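Local coordinates for RedY-like protein (Hahella chejuensis, PDB 2JDJ) that probably takes part in the biosynthesis of the red pigment prodigiosin, as a RedY-like member of the dimeric alpha-beta barrel superfamily, at residues A[5-10]-A[51-56]; A[9-14]-A[86-91]; A[41-46]-A[56-61]. One frame throughout, in Å; residues are numbered along the deposited sequence.

Interaction 1 of 3, residues A[5-10]-A[51-56]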
loop_
_atom_site.group_PDB
_atom_site.type_symbol
_atom_site.label_atom_id
_atom_site.label_comp_id
_atom_site.label_asym_id
_atom_site.label_seq_id
_atom_site.Cartn_x
_atom_site.Cartn_y
_atom_site.Cartn_z
ATOM N N ILE A 5 4.236 -3.336 -3.007
ATOM C CA ILE A 5 3.031 -2.836 -3.641
ATOM C C ILE A 5 3.206 -3.005 -5.137
ATOM O O ILE A 5 4.262 -2.662 -5.677
ATOM C CB ILE A 5 2.817 -1.337 -3.296
ATOM C CG1 ILE A 5 2.490 -1.184 -1.806
ATOM C CG2 ILE A 5 1.691 -0.704 -4.156
ATOM C CD1 ILE A 5 2.675 0.242 -1.261
ATOM N N HIS A 6 2.199 -3.578 -5.804
ATOM C CA HIS A 6 2.211 -3.712 -7.275
ATOM C C HIS A 6 1.047 -2.970 -7.935
ATOM O O HIS A 6 -0.072 -3.018 -7.448
ATOM C CB HIS A 6 2.092 -5.182 -7.708
ATOM C CG HIS A 6 3.212 -6.053 -7.253
ATOM N ND1 HIS A 6 3.007 -7.185 -6.497
ATOM C CD2 HIS A 6 4.555 -5.963 -7.438
ATOM C CE1 HIS A 6 4.171 -7.756 -6.231
ATOM N NE2 HIS A 6 5.125 -7.045 -6.806
ATOM N N LYS A 7 1.322 -2.308 -9.054
ATOM C CA LYS A 7 0.272 -1.841 -9.938
ATOM C C LYS A 7 0.035 -3.028 -10.840
ATOM O O LYS A 7 0.999 -3.648 -11.318
ATOM C CB LYS A 7 0.737 -0.648 -10.776
ATOM C CG LYS A 7 1.002 0.612 -9.955
ATOM C CD LYS A 7 1.503 1.708 -10.846
ATOM C CE LYS A 7 1.479 3.072 -10.139
ATOM N NZ LYS A 7 2.203 4.055 -11.030
ATOM N N ILE A 8 -1.235 -3.357 -11.048
ATOM C CA ILE A 8 -1.631 -4.538 -11.828
ATOM C C ILE A 8 -2.512 -4.125 -12.991
ATOM O O ILE A 8 -3.532 -3.482 -12.788
ATOM C CB ILE A 8 -2.405 -5.542 -10.934
ATOM C CG1 ILE A 8 -1.459 -6.129 -9.864
ATOM C CG2 ILE A 8 -3.074 -6.640 -11.807
ATOM C CD1 ILE A 8 -2.174 -6.786 -8.696
ATOM N N ARG A 9 -2.139 -4.510 -14.212
ATOM C CA ARG A 9 -2.947 -4.195 -15.372
ATOM C C ARG A 9 -3.582 -5.472 -15.927
ATOM O O ARG A 9 -2.873 -6.429 -16.206
ATOM C CB ARG A 9 -2.085 -3.538 -16.452
ATOM C CG ARG A 9 -2.854 -2.780 -17.513
ATOM C CD ARG A 9 -1.938 -2.303 -18.650
ATOM N NE ARG A 9 -1.322 -3.428 -19.341
ATOM C CZ ARG A 9 -1.840 -4.054 -20.406
ATOM N NH1 ARG A 9 -2.980 -3.659 -20.964
ATOM N NH2 ARG A 9 -1.193 -5.078 -20.937
ATOM N N LEU A 10 -4.904 -5.472 -16.093
ATOM C CA LEU A 10 -5.602 -6.561 -16.772
ATOM C C LEU A 10 -5.314 -6.476 -18.255
ATOM O O LEU A 10 -5.268 -5.387 -18.812
ATOM C CB LEU A 10 -7.107 -6.458 -16.546
ATOM C CG LEU A 10 -7.680 -6.499 -15.124
ATOM C CD1 LEU A 10 -9.235 -6.613 -15.162
ATOM C CD2 LEU A 10 -7.084 -7.635 -14.311
ATOM N N ALA A 51 -6.348 2.034 -19.225
ATOM C CA ALA A 51 -5.659 2.466 -18.002
ATOM C C ALA A 51 -4.262 1.826 -17.909
ATOM O O ALA A 51 -4.080 0.642 -18.228
ATOM C CB ALA A 51 -6.498 2.118 -16.754
ATOM N N PRO A 52 -3.261 2.601 -17.478
ATOM C CA PRO A 52 -1.949 2.009 -17.249
ATOM C C PRO A 52 -1.956 0.908 -16.174
ATOM O O PRO A 52 -1.073 0.059 -16.172
ATOM C CB PRO A 52 -1.101 3.207 -16.809
ATOM C CG PRO A 52 -2.107 4.198 -16.293
ATOM C CD PRO A 52 -3.267 4.048 -17.198
ATOM N N TYR A 53 -2.933 0.944 -15.270
ATOM C CA TYR A 53 -3.146 -0.137 -14.303
ATOM C C TYR A 53 -4.568 -0.087 -13.784
ATOM O O TYR A 53 -5.168 0.990 -13.757
ATOM C CB TYR A 53 -2.154 -0.090 -13.139
ATOM C CG TYR A 53 -2.298 1.118 -12.232
ATOM C CD1 TYR A 53 -3.040 1.053 -11.042
ATOM C CD2 TYR A 53 -1.699 2.317 -12.568
ATOM C CE1 TYR A 53 -3.162 2.192 -10.204
ATOM C CE2 TYR A 53 -1.822 3.440 -11.758
ATOM C CZ TYR A 53 -2.548 3.372 -10.582
ATOM O OH TYR A 53 -2.641 4.512 -9.794
ATOM N N HIS A 54 -5.104 -1.248 -13.391
ATOM C CA HIS A 54 -6.497 -1.369 -12.919
ATOM C C HIS A 54 -6.595 -1.632 -11.433
ATOM O O HIS A 54 -7.573 -1.232 -10.780
ATOM C CB HIS A 54 -7.225 -2.472 -13.710
ATOM C CG HIS A 54 -7.088 -2.292 -15.183
ATOM N ND1 HIS A 54 -7.831 -1.368 -15.886
ATOM C CD2 HIS A 54 -6.223 -2.836 -16.067
ATOM C CE1 HIS A 54 -7.446 -1.367 -17.147
ATOM N NE2 HIS A 54 -6.477 -2.257 -17.283
ATOM N N TYR A 55 -5.568 -2.291 -10.899
ATOM C CA TYR A 55 -5.587 -2.748 -9.507
ATOM C C TYR A 55 -4.290 -2.418 -8.839
ATOM O O TYR A 55 -3.274 -2.221 -9.497
ATOM C CB TYR A 55 -5.868 -4.266 -9.398
ATOM C CG TYR A 55 -7.255 -4.637 -9.883
ATOM C CD1 TYR A 55 -8.354 -4.635 -9.011
ATOM C CD2 TYR A 55 -7.472 -4.962 -11.217
ATOM C CE1 TYR A 55 -9.635 -4.963 -9.473
ATOM C CE2 TYR A 55 -8.762 -5.285 -11.704
ATOM C CZ TYR A 55 -9.823 -5.275 -10.831
ATOM O OH TYR A 55 -11.063 -5.604 -11.318
ATOM N N VAL A 56 -4.347 -2.333 -7.510
ATOM C CA VAL A 56 -3.160 -2.193 -6.711
ATOM C C VAL A 56 -3.210 -3.278 -5.641
ATOM O O VAL A 56 -4.253 -3.467 -5.009
ATOM C CB VAL A 56 -3.120 -0.819 -5.982
ATOM C CG1 VAL A 56 -1.849 -0.739 -5.167
ATOM C CG2 VAL A 56 -3.183 0.336 -6.979
HETATM O O HOH W 1 -4.910 -1.151 -20.025
#
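I8 O takes two backbone donors at once, H54 N and Y55 N, and this doubling marks a classic beta bulge where strand 55-61 begins, antiparallel to strand 2-10 in the four-stranded sheet of a dimeric alpha-beta barrel superfamily protein. H54 N reaches I8 O at 2.8 Å, tilted from the carbonyl plane, while Y55 N lies in that plane at 3.0 Å. I8 N returns a bond to Y55 O (2.8 Å), and V56 CA adds a CA-H...O contact to H6 O at 3.3 Å. On the face of K7 and V56, the lysine chain runs extended over one face of the Y53 ring, its CD 4.0 Å from the ring centroid in a CH-pi contact. The ammonium beyond is held by E91 of its own chain and E91 of the second subunit. On the face of I8 and Y55, L10 CD1 meets the edge of the Y55 ring at CE2, and the tyrosine hydroxyl goes to E20 on helix 16-30. The imidazole of H54, with CG anti to its carbonyl carbon (chi1 -52°), runs alongside the R9 side chain, planes 49° apart, with L10 crossing it; its ND1 bonds S46 O. R9 is paired with E88, yet its NH1 also makes a weak bond to a water at 3.3 Å. The same water lies 2.7 Å from A51 O, to which it probably donates.

Interaction 2 of 3, residues A[9-14]-A[86-91]. With IPA (isopropyl alcohol), chain E.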
loop_
_atom_site.group_PDB
_atom_site.type_symbol
_atom_site.label_atom_id
_atom_site.label_comp_id
_atom_site.label_asym_id
_atom_site.label_seq_id
_atom_site.Cartn_x
_atom_site.Cartn_y
_atom_site.Cartn_z
ATOM N N ARG A 9 -2.139 -4.510 -14.212
ATOM C CA ARG A 9 -2.947 -4.195 -15.372
ATOM C C ARG A 9 -3.582 -5.472 -15.927
ATOM O O ARG A 9 -2.873 -6.429 -16.206
ATOM C CB ARG A 9 -2.085 -3.538 -16.452
ATOM C CG ARG A 9 -2.854 -2.780 -17.513
ATOM C CD ARG A 9 -1.938 -2.303 -18.650
ATOM N NE ARG A 9 -1.322 -3.428 -19.341
ATOM C CZ ARG A 9 -1.840 -4.054 -20.406
ATOM N NH1 ARG A 9 -2.980 -3.659 -20.964
ATOM N NH2 ARG A 9 -1.193 -5.078 -20.937
ATOM N N LEU A 10 -4.904 -5.472 -16.093
ATOM C CA LEU A 10 -5.602 -6.561 -16.772
ATOM C C LEU A 10 -5.314 -6.476 -18.255
ATOM O O LEU A 10 -5.268 -5.387 -18.812
ATOM C CB LEU A 10 -7.107 -6.458 -16.546
ATOM C CG LEU A 10 -7.680 -6.499 -15.124
ATOM C CD1 LEU A 10 -9.235 -6.613 -15.162
ATOM C CD2 LEU A 10 -7.084 -7.635 -14.311
ATOM N N PHE A 11 -5.096 -7.614 -18.897
ATOM C CA PHE A 11 -4.985 -7.649 -20.346
ATOM C C PHE A 11 -6.327 -7.257 -20.971
ATOM O O PHE A 11 -6.395 -6.681 -22.053
ATOM C CB PHE A 11 -4.564 -9.045 -20.820
ATOM C CG PHE A 11 -3.218 -9.486 -20.297
ATOM C CD1 PHE A 11 -2.097 -8.687 -20.463
ATOM C CD2 PHE A 11 -3.075 -10.704 -19.657
ATOM C CE1 PHE A 11 -0.868 -9.097 -19.990
ATOM C CE2 PHE A 11 -1.846 -11.120 -19.180
ATOM C CZ PHE A 11 -0.748 -10.318 -19.347
ATOM N N ASP A 12 -7.407 -7.556 -20.269
ATOM C CA ASP A 12 -8.712 -7.290 -20.819
ATOM C C ASP A 12 -9.684 -7.009 -19.695
ATOM O O ASP A 12 -9.954 -7.908 -18.899
ATOM C CB ASP A 12 -9.134 -8.541 -21.584
ATOM C CG ASP A 12 -10.563 -8.516 -21.982
ATOM O OD1 ASP A 12 -11.101 -7.419 -22.293
ATOM O OD2 ASP A 12 -11.143 -9.623 -21.981
ATOM N N VAL A 13 -10.209 -5.780 -19.626
ATOM C CA VAL A 13 -11.071 -5.397 -18.500
ATOM C C VAL A 13 -12.387 -6.157 -18.502
ATOM O O VAL A 13 -13.029 -6.246 -17.471
ATOM C CB VAL A 13 -11.384 -3.854 -18.382
ATOM C CG1 VAL A 13 -10.153 -3.085 -18.002
ATOM C CG2 VAL A 13 -12.022 -3.287 -19.651
ATOM N N ALA A 14 -12.780 -6.719 -19.643
ATOM C CA ALA A 14 -13.945 -7.640 -19.652
ATOM C C ALA A 14 -13.778 -8.769 -18.635
ATOM O O ALA A 14 -14.762 -9.252 -18.061
ATOM C CB ALA A 14 -14.221 -8.189 -21.058
HETATM N N MSE A 86 -4.395 -13.434 -16.892
HETATM C CA MSE A 86 -5.327 -12.296 -16.847
HETATM C C MSE A 86 -4.666 -10.925 -16.725
HETATM O O MSE A 86 -5.258 -9.928 -17.125
HETATM C CB MSE A 86 -6.275 -12.427 -15.660
HETATM C CG MSE A 86 -7.274 -13.563 -15.725
HETATM SE SE MSE A 86 -8.194 -13.659 -13.999
HETATM C CE MSE A 86 -6.741 -14.062 -12.804
ATOM N N ALA A 87 -3.453 -10.885 -16.183
ATOM C CA ALA A 87 -2.898 -9.631 -15.664
ATOM C C ALA A 87 -1.380 -9.600 -15.659
ATOM O O ALA A 87 -0.739 -10.641 -15.755
ATOM C CB ALA A 87 -3.419 -9.408 -14.245
ATOM N N GLU A 88 -0.801 -8.401 -15.524
ATOM C CA GLU A 88 0.638 -8.265 -15.406
ATOM C C GLU A 88 0.944 -7.179 -14.380
ATOM O O GLU A 88 0.160 -6.232 -14.214
ATOM C CB GLU A 88 1.261 -7.898 -16.771
ATOM C CG GLU A 88 0.694 -6.609 -17.369
ATOM C CD GLU A 88 1.348 -6.194 -18.675
ATOM O OE1 GLU A 88 2.247 -6.917 -19.168
ATOM O OE2 GLU A 88 0.944 -5.146 -19.219
ATOM N N VAL A 89 2.063 -7.334 -13.680
ATOM C CA VAL A 89 2.546 -6.309 -12.773
ATOM C C VAL A 89 3.237 -5.291 -13.692
ATOM O O VAL A 89 4.049 -5.672 -14.553
ATOM C CB VAL A 89 3.541 -6.899 -11.742
ATOM C CG1 VAL A 89 4.249 -5.789 -10.967
ATOM C CG2 VAL A 89 2.844 -7.863 -10.777
ATOM N N VAL A 90 2.911 -4.006 -13.521
ATOM C CA VAL A 90 3.496 -2.942 -14.347
ATOM C C VAL A 90 4.397 -1.983 -13.533
ATOM O O VAL A 90 5.072 -1.127 -14.086
ATOM C CB VAL A 90 2.390 -2.174 -15.166
ATOM C CG1 VAL A 90 1.670 -3.138 -16.142
ATOM C CG2 VAL A 90 1.346 -1.528 -14.263
ATOM N N GLU A 91 4.356 -2.104 -12.212
ATOM C CA GLU A 91 5.259 -1.376 -11.356
ATOM C C GLU A 91 5.308 -2.071 -10.019
ATOM O O GLU A 91 4.312 -2.642 -9.575
ATOM C CB GLU A 91 4.841 0.094 -11.193
ATOM C CG GLU A 91 5.911 0.925 -10.452
ATOM C CD GLU A 91 5.577 2.399 -10.346
ATOM O OE1 GLU A 91 4.550 2.839 -10.881
ATOM O OE2 GLU A 91 6.359 3.134 -9.718
HETATM C C1 IPA E . -16.702 -3.872 -15.487
HETATM C C2 IPA E . -15.755 -4.306 -16.600
HETATM C C3 IPA E . -16.209 -3.752 -17.947
HETATM O O2 IPA E . -15.739 -5.711 -16.644
HETATM O O HOH W 2 -7.505 -9.801 -18.261
#
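R9 lays its guanidinium edge against E88, and both NE and NH2 close on the single oxygen OE2, at 2.8 Å from R9 NE and 2.7 Å from R9 NH2. This salt bridge lies across R9 and E88, a hydrogen-bonded pair of the antiparallel strands 2-10 and 87-97, the latter an outer strand of this chain's part of the sheet. OE2 sits in the guanidinium plane, but the carboxylate is turned 69° against it: NE comes to the anti lone pair, whereas NH2 approaches from above the carboxylate plane. The bend of the arginine at chi3 (62°) brings the two nitrogens round to the acid. Beneath them, R9 N bonds E88 O and E88 N bonds R9 O, fixing the two backbones from which the charged chains rise side by side. V90 CG1 packs on R9 CB at 3.8 Å. Where strand 2-10 gives way to a turn, the F11 ring lies with one face over A87 CA, and its CE1 comes within 3.9 Å of E88 CD. F11 N bonds M86 O, which anchors the start of that turn. Further out, the selenomethionine side chain of M86 packs on F19 and W22 of helix 16-30. Beyond F11, a water accepts a hydrogen bond from D12 N at 3.0 Å.

Interaction 3 of 3, residues A[41-46]-A[56-61]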
loop_
_atom_site.group_PDB
_atom_site.type_symbol
_atom_site.label_atom_id
_atom_site.label_comp_id
_atom_site.label_asym_id
_atom_site.label_seq_id
_atom_site.Cartn_x
_atom_site.Cartn_y
_atom_site.Cartn_z
ATOM N N ASP A 41 -3.852 -7.444 0.594
ATOM C CA ASP A 41 -5.129 -6.944 0.096
ATOM C C ASP A 41 -4.990 -6.310 -1.282
ATOM O O ASP A 41 -3.930 -5.794 -1.623
ATOM C CB ASP A 41 -5.821 -6.009 1.089
ATOM C CG ASP A 41 -4.863 -5.106 1.852
ATOM O OD1 ASP A 41 -4.594 -5.385 3.053
ATOM O OD2 ASP A 41 -4.408 -4.091 1.266
ATOM N N VAL A 42 -6.068 -6.384 -2.061
ATOM C CA VAL A 42 -6.091 -5.895 -3.437
ATOM C C VAL A 42 -7.174 -4.822 -3.548
ATOM O O VAL A 42 -8.184 -4.898 -2.839
ATOM C CB VAL A 42 -6.330 -7.053 -4.436
ATOM C CG1 VAL A 42 -6.409 -6.536 -5.859
ATOM C CG2 VAL A 42 -5.189 -8.087 -4.323
ATOM N N HIS A 43 -6.952 -3.832 -4.425
ATOM C CA HIS A 43 -7.803 -2.654 -4.513
ATOM C C HIS A 43 -8.032 -2.259 -5.938
ATOM O O HIS A 43 -7.071 -2.199 -6.711
ATOM C CB HIS A 43 -7.159 -1.490 -3.755
ATOM C CG HIS A 43 -6.644 -1.902 -2.422
ATOM N ND1 HIS A 43 -7.420 -1.870 -1.284
ATOM C CD2 HIS A 43 -5.461 -2.453 -2.060
ATOM C CE1 HIS A 43 -6.727 -2.356 -0.270
ATOM N NE2 HIS A 43 -5.532 -2.706 -0.712
ATOM N N ARG A 44 -9.301 -1.988 -6.269
ATOM C CA ARG A 44 -9.721 -1.663 -7.633
ATOM C C ARG A 44 -9.532 -0.184 -7.856
ATOM O O ARG A 44 -10.275 0.612 -7.304
ATOM C CB ARG A 44 -11.206 -1.989 -7.823
ATOM C CG ARG A 44 -11.727 -1.837 -9.276
ATOM C CD ARG A 44 -13.268 -2.042 -9.329
ATOM N NE ARG A 44 -13.693 -3.193 -8.529
ATOM C CZ ARG A 44 -14.266 -3.115 -7.326
ATOM N NH1 ARG A 44 -14.598 -4.224 -6.695
ATOM N NH2 ARG A 44 -14.492 -1.940 -6.746
ATOM N N ALA A 45 -8.572 0.168 -8.705
ATOM C CA ALA A 45 -8.196 1.566 -8.989
ATOM C C ALA A 45 -8.944 2.176 -10.193
ATOM O O ALA A 45 -9.282 3.360 -10.193
ATOM C CB ALA A 45 -6.702 1.646 -9.216
ATOM N N SER A 46 -9.192 1.361 -11.218
ATOM C CA SER A 46 -9.700 1.846 -12.492
ATOM C C SER A 46 -10.084 0.666 -13.338
ATOM O O SER A 46 -9.382 -0.364 -13.321
ATOM C CB SER A 46 -8.607 2.590 -13.269
ATOM O OG SER A 46 -9.122 3.068 -14.501
ATOM N N VAL A 56 -4.347 -2.333 -7.510
ATOM C CA VAL A 56 -3.160 -2.193 -6.711
ATOM C C VAL A 56 -3.210 -3.278 -5.641
ATOM O O VAL A 56 -4.253 -3.467 -5.009
ATOM C CB VAL A 56 -3.120 -0.819 -5.982
ATOM C CG1 VAL A 56 -1.849 -0.739 -5.167
ATOM C CG2 VAL A 56 -3.183 0.336 -6.979
ATOM N N GLU A 57 -2.105 -3.984 -5.432
ATOM C CA GLU A 57 -2.049 -4.899 -4.297
ATOM C C GLU A 57 -0.994 -4.428 -3.299
ATOM O O GLU A 57 0.033 -3.875 -3.697
ATOM C CB GLU A 57 -1.837 -6.347 -4.748
ATOM C CG GLU A 57 -0.420 -6.723 -5.164
ATOM C CD GLU A 57 -0.324 -8.121 -5.808
ATOM O OE1 GLU A 57 -1.306 -8.901 -5.802
ATOM O OE2 GLU A 57 0.756 -8.441 -6.336
ATOM N N VAL A 58 -1.291 -4.636 -2.015
ATOM C CA VAL A 58 -0.437 -4.260 -0.905
ATOM C C VAL A 58 -0.071 -5.534 -0.131
ATOM O O VAL A 58 -0.946 -6.221 0.411
ATOM C CB VAL A 58 -1.130 -3.225 0.032
ATOM C CG1 VAL A 58 -0.160 -2.735 1.129
ATOM C CG2 VAL A 58 -1.658 -2.026 -0.785
ATOM N N ILE A 59 1.217 -5.869 -0.113
ATOM C CA ILE A 59 1.671 -7.071 0.578
ATOM C C ILE A 59 2.574 -6.655 1.723
ATOM O O ILE A 59 3.650 -6.081 1.496
ATOM C CB ILE A 59 2.496 -8.019 -0.330
ATOM C CG1 ILE A 59 1.898 -8.127 -1.735
ATOM C CG2 ILE A 59 2.647 -9.377 0.346
ATOM C CD1 ILE A 59 2.845 -8.717 -2.758
ATOM N N LYS A 60 2.132 -6.928 2.945
ATOM C CA LYS A 60 2.952 -6.695 4.133
ATOM C C LYS A 60 3.629 -8.018 4.506
ATOM O O LYS A 60 2.952 -9.045 4.671
ATOM C CB LYS A 60 2.104 -6.143 5.290
ATOM C CG LYS A 60 2.911 -5.799 6.534
ATOM C CD LYS A 60 2.077 -5.131 7.638
ATOM C CE LYS A 60 2.290 -3.616 7.675
ATOM N NZ LYS A 60 1.685 -2.981 8.872
ATOM N N ILE A 61 4.964 -7.989 4.608
ATOM C CA ILE A 61 5.766 -9.195 4.866
ATOM C C ILE A 61 6.723 -9.023 6.039
ATOM O O ILE A 61 7.123 -7.897 6.381
ATOM C CB ILE A 61 6.599 -9.637 3.635
ATOM C CG1 ILE A 61 7.461 -8.473 3.118
ATOM C CG2 ILE A 61 5.699 -10.239 2.517
ATOM C CD1 ILE A 61 8.368 -8.839 1.935
HETATM O O HOH W 3 -1.680 -5.282 3.315
#
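V58 CB lies 3.6 Å from D41 OD2, and the CG2 methyl of V58 reaches 3.9 Å from H43 NE2, against the bonded acid and imidazole. H43 NE2 donates a hydrogen bond to D41 OD2 at 2.7 Å, nearly in the ring plane and on the anti side of the carboxylate, 23° out of its plane. The ring gets there with CG anti to its carbonyl carbon (chi1 -46°), its CD2 edge passing V56 O. This is the tight part of the beta hairpin of strands 37-44 and 55-61, where H43 and V56 bond through both backbones and V58 N holds D41 O at 2.9 Å. I5 of the second subunit packs on V56 and V58, and H43 and R44 pair with a strand of that subunit, continuing the sheet. With an alanine at H43, D41 OD2 would probably lose its donor and the carboxylate be freer to turn. On the other face, V42 CG2 touches E57 CB at 3.8 Å, and the E57 acid goes to H6 and a glycerol probably from the crystallisation liquor. Looser are D41 N to V58 O at 3.2 Å, a water between D41 OD1 and V58 O, and A45 CB 4.4 Å from V56 CG2.

In the fold
Interactions 1 and 2 flank strand 2-10 and share R9 and L10; interactions 1 and 3 flank strand 55-61 and share V56, so the three span the sheet from strand 37-44 to strand 87-97. Interactions 1 and 3 are buried and both touch the second subunit, interaction 3 through its outer strand and valines. Interaction 2 is partly buried, its charged pair and aromatic ring the more exposed, and meets that subunit through E91 alone. Chemistry follows place: a bulge and lysine-over-tyrosine packing in interaction 1, a salt bridge in interaction 2, a histidine-carboxylate bond in interaction 3. The K7-E91 salt bridge joins interactions 1 and 2, and H6 with E57 joins interactions 1 and 3.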